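Local coordinates for putative cytoplasmic protein (Salmonella typhimurium LT2, PDB 2Q02), which is of unknown function but folds as a zinc-binding xylose isomerase-like TIM barrel and may act as an isomerase, at residues Gly45-Asp50 with Glu88-Asp93. Numbering follows the deposited sequence.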
ATOM      1  N   GLY A  45      13.017 -10.754  -5.821  1.00 46.63           N
ATOM      2  CA  GLY A  45      13.721  -9.476  -5.704  1.00 46.93           C
ATOM      3  C   GLY A  45      13.495  -8.529  -6.873  1.00 47.03           C
ATOM      4  O   GLY A  45      14.067  -7.454  -6.923  1.00 46.77           O
ATOM      5  N   SER A  46      12.638  -8.925  -7.807  1.00 47.58           N
ATOM      6  CA  SER A  46      12.395  -8.155  -9.026  1.00 46.22           C
ATOM      7  C   SER A  46      10.906  -7.878  -9.146  1.00 45.70           C
ATOM      8  O   SER A  46      10.083  -8.755  -8.893  1.00 46.00           O
ATOM      9  CB  SER A  46      12.895  -8.929 -10.254  1.00 46.21           C
ATOM     10  OG  SER A  46      12.300  -8.462 -11.459  1.00 45.25           O
ATOM     11  N   VAL A  47      10.565  -6.664  -9.558  1.00 45.64           N
ATOM     12  CA  VAL A  47       9.161  -6.285  -9.769  1.00 45.63           C
ATOM     13  C   VAL A  47       8.459  -7.207 -10.783  1.00 45.60           C
ATOM     14  O   VAL A  47       7.262  -7.510 -10.632  1.00 44.84           O
ATOM     15  CB  VAL A  47       9.024  -4.794 -10.223  1.00 45.38           C
ATOM     16  CG1 VAL A  47       7.621  -4.460 -10.741  1.00 43.66           C
ATOM     17  CG2 VAL A  47       9.377  -3.860  -9.083  1.00 47.47           C
ATOM     18  N   THR A  48       9.209  -7.650 -11.795  1.00 45.48           N
ATOM     19  CA  THR A  48       8.681  -8.469 -12.889  1.00 45.33           C
ATOM     20  C   THR A  48       9.205  -9.913 -12.856  1.00 45.62           C
ATOM     21  O   THR A  48       9.072 -10.637 -13.846  1.00 44.84           O
ATOM     22  CB  THR A  48       9.050  -7.849 -14.250  1.00 44.15           C
ATOM     23  OG1 THR A  48      10.464  -7.744 -14.338  1.00 43.30           O
ATOM     24  CG2 THR A  48       8.482  -6.458 -14.405  1.00 44.49           C
ATOM     25  N   ASP A  49       9.758 -10.331 -11.710  1.00 46.05           N
ATOM     26  CA  ASP A  49      10.533 -11.583 -11.603  1.00 46.28           C
ATOM     27  C   ASP A  49      11.550 -11.673 -12.749  1.00 46.22           C
ATOM     28  O   ASP A  49      12.325 -10.739 -12.959  1.00 46.15           O
ATOM     29  CB  ASP A  49       9.626 -12.817 -11.588  1.00 46.50           C
ATOM     30  CG  ASP A  49       8.622 -12.788 -10.479  1.00 47.85           C
ATOM     31  OD1 ASP A  49       8.883 -12.103  -9.464  1.00 49.00           O
ATOM     32  OD2 ASP A  49       7.572 -13.453 -10.643  1.00 47.61           O
ATOM     33  N   ASP A  50      11.534 -12.781 -13.486  1.00 46.13           N
ATOM     34  CA  ASP A  50      12.361 -12.943 -14.669  1.00 46.27           C
ATOM     35  C   ASP A  50      11.678 -12.492 -15.976  1.00 46.13           C
ATOM     36  O   ASP A  50      12.234 -12.706 -17.049  1.00 46.68           O
ATOM     37  CB  ASP A  50      12.817 -14.413 -14.783  1.00 46.43           C
ATOM     38  CG  ASP A  50      11.640 -15.412 -14.859  1.00 48.95           C
ATOM     39  OD1 ASP A  50      10.478 -15.030 -14.552  1.00 47.16           O
ATOM     40  OD2 ASP A  50      11.890 -16.592 -15.218  1.00 48.44           O
ATOM     41  N   GLU A  88      14.858   5.733  -9.384  1.00 44.50           N
ATOM     42  CA  GLU A  88      14.836   5.760 -10.849  1.00 45.58           C
ATOM     43  C   GLU A  88      14.599   4.353 -11.457  1.00 45.67           C
ATOM     44  O   GLU A  88      13.883   4.191 -12.462  1.00 46.76           O
ATOM     45  CB  GLU A  88      16.153   6.345 -11.387  1.00 45.84           C
ATOM     46  CG  GLU A  88      16.402   7.836 -11.045  1.00 50.00           C
ATOM     47  CD  GLU A  88      17.748   8.368 -11.559  1.00 47.58           C
ATOM     48  OE1 GLU A  88      18.662   7.535 -11.748  1.00 55.24           O
ATOM     49  OE2 GLU A  88      17.881   9.605 -11.780  1.00 41.07           O
ATOM     50  N   GLY A  89      15.220   3.338 -10.859  1.00 44.70           N
ATOM     51  CA  GLY A  89      15.022   1.957 -11.285  1.00 43.61           C
ATOM     52  C   GLY A  89      13.588   1.523 -11.113  1.00 42.67           C
ATOM     53  O   GLY A  89      13.039   0.862 -11.974  1.00 42.71           O
ATOM     54  N   LEU A  90      12.985   1.922 -10.000  1.00 44.11           N
ATOM     55  CA  LEU A  90      11.593   1.606  -9.714  1.00 44.74           C
ATOM     56  C   LEU A  90      10.599   2.439 -10.535  1.00 45.47           C
ATOM     57  O   LEU A  90       9.493   1.961 -10.843  1.00 45.23           O
ATOM     58  CB  LEU A  90      11.289   1.757  -8.224  1.00 44.87           C
ATOM     59  CG  LEU A  90      11.807   0.636  -7.326  1.00 47.72           C
ATOM     60  CD1 LEU A  90      11.855   1.075  -5.844  1.00 48.11           C
ATOM     61  CD2 LEU A  90      10.969  -0.639  -7.484  1.00 50.50           C
ATOM     62  N   LEU A  91      10.983   3.677 -10.878  1.00 45.53           N
ATOM     63  CA  LEU A  91      10.205   4.503 -11.803  1.00 45.30           C
ATOM     64  C   LEU A  91      10.188   3.924 -13.221  1.00 45.84           C
ATOM     65  O   LEU A  91       9.147   3.943 -13.875  1.00 45.36           O
ATOM     66  CB  LEU A  91      10.706   5.943 -11.793  1.00 45.36           C
ATOM     67  CG  LEU A  91      10.324   6.731 -10.527  1.00 45.78           C
ATOM     68  CD1 LEU A  91      11.154   8.000 -10.412  1.00 44.93           C
ATOM     69  CD2 LEU A  91       8.810   7.077 -10.487  1.00 45.59           C
ATOM     70  N   ARG A  92      11.318   3.388 -13.683  1.00 44.79           N
ATOM     71  CA  ARG A  92      11.344   2.634 -14.951  1.00 45.49           C
ATOM     72  C   ARG A  92      10.421   1.424 -14.908  1.00 46.02           C
ATOM     73  O   ARG A  92       9.728   1.132 -15.898  1.00 46.64           O
ATOM     74  CB  ARG A  92      12.743   2.088 -15.271  1.00 44.57           C
ATOM     75  CG  ARG A  92      13.736   3.091 -15.753  1.00 44.17           C
ATOM     76  CD  ARG A  92      15.112   2.454 -15.934  1.00 45.27           C
ATOM     77  NE  ARG A  92      16.103   3.238 -15.197  1.00 54.28           N
ATOM     78  CZ  ARG A  92      16.991   2.764 -14.326  1.00 48.16           C
ATOM     79  NH1 ARG A  92      17.086   1.466 -14.074  1.00 55.66           N
ATOM     80  NH2 ARG A  92      17.816   3.598 -13.717  1.00 52.21           N
ATOM     81  N   ASP A  93      10.478   0.697 -13.786  1.00 45.40           N
ATOM     82  CA  ASP A  93       9.663  -0.502 -13.580  1.00 45.47           C
ATOM     83  C   ASP A  93       8.173  -0.187 -13.661  1.00 45.62           C
ATOM     84  O   ASP A  93       7.400  -0.925 -14.272  1.00 45.60           O
ATOM     85  CB  ASP A  93       9.976  -1.137 -12.210  1.00 45.09           C
ATOM     86  CG  ASP A  93      11.274  -1.915 -12.205  1.00 46.54           C
ATOM     87  OD1 ASP A  93      11.794  -2.224 -13.308  1.00 39.31           O
ATOM     88  OD2 ASP A  93      11.767  -2.223 -11.090  1.00 46.73           O
TER
HETATM   89  O   HOH W   1      12.460  -4.825 -10.226  1.00 38.53           O
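Val47 and Asp93 meet where a beta-alpha loop of the TIM barrel, running from strand 35-39 to helix 53-62, reaches over to helix 81-97 on the outer layer. The pair is a worked example of how a loop without regular structure can dock on a neighbouring helix through one apolar side chain and one bridging water, with no direct hydrogen bond between loop and helix. From the CA of Val47, CB points at the helix and comes to 3.9 Å from Asp93 OD2. There the side chain forks. CG1 is the branch anti to the backbone N (chi1 167°), which leaves CG2 as the one turned to the helix, and it makes the closest approaches: 3.5 Å to Asp93 OD2, and 3.9 Å to Leu90 CD2. One methyl therefore rests against both a carboxylate oxygen and a leucine methyl about one helical turn earlier. Ile70 of strand 66-73 touches Val47 and Leu90 alike, so the apolar half of the contact continues to the barrel wall.

Val47 is the second residue of a type I beta turn from Ser46 to Asp49. Ser46 OG accepts a bent bond from Thr48 N (139° at the hydrogen), an ST turn, and donates to Asp49 O, 2.7 Å away, in the carbonyl plane and on a lone pair. These two bonds probably help to steady the turn, whose own Asp49 N to Ser46 O bond is weak. Asp93 has both carboxylate oxygens engaged: OD1 is hydrogen-bonded to Tyr53 OH at the start of helix 53-62, while OD2 is turned to the loop. Between OD2 and the loop backbone sits a single water, which donates to Asp93 OD2 at 2.8 Å and accepts from Val47 N at 2.7 Å.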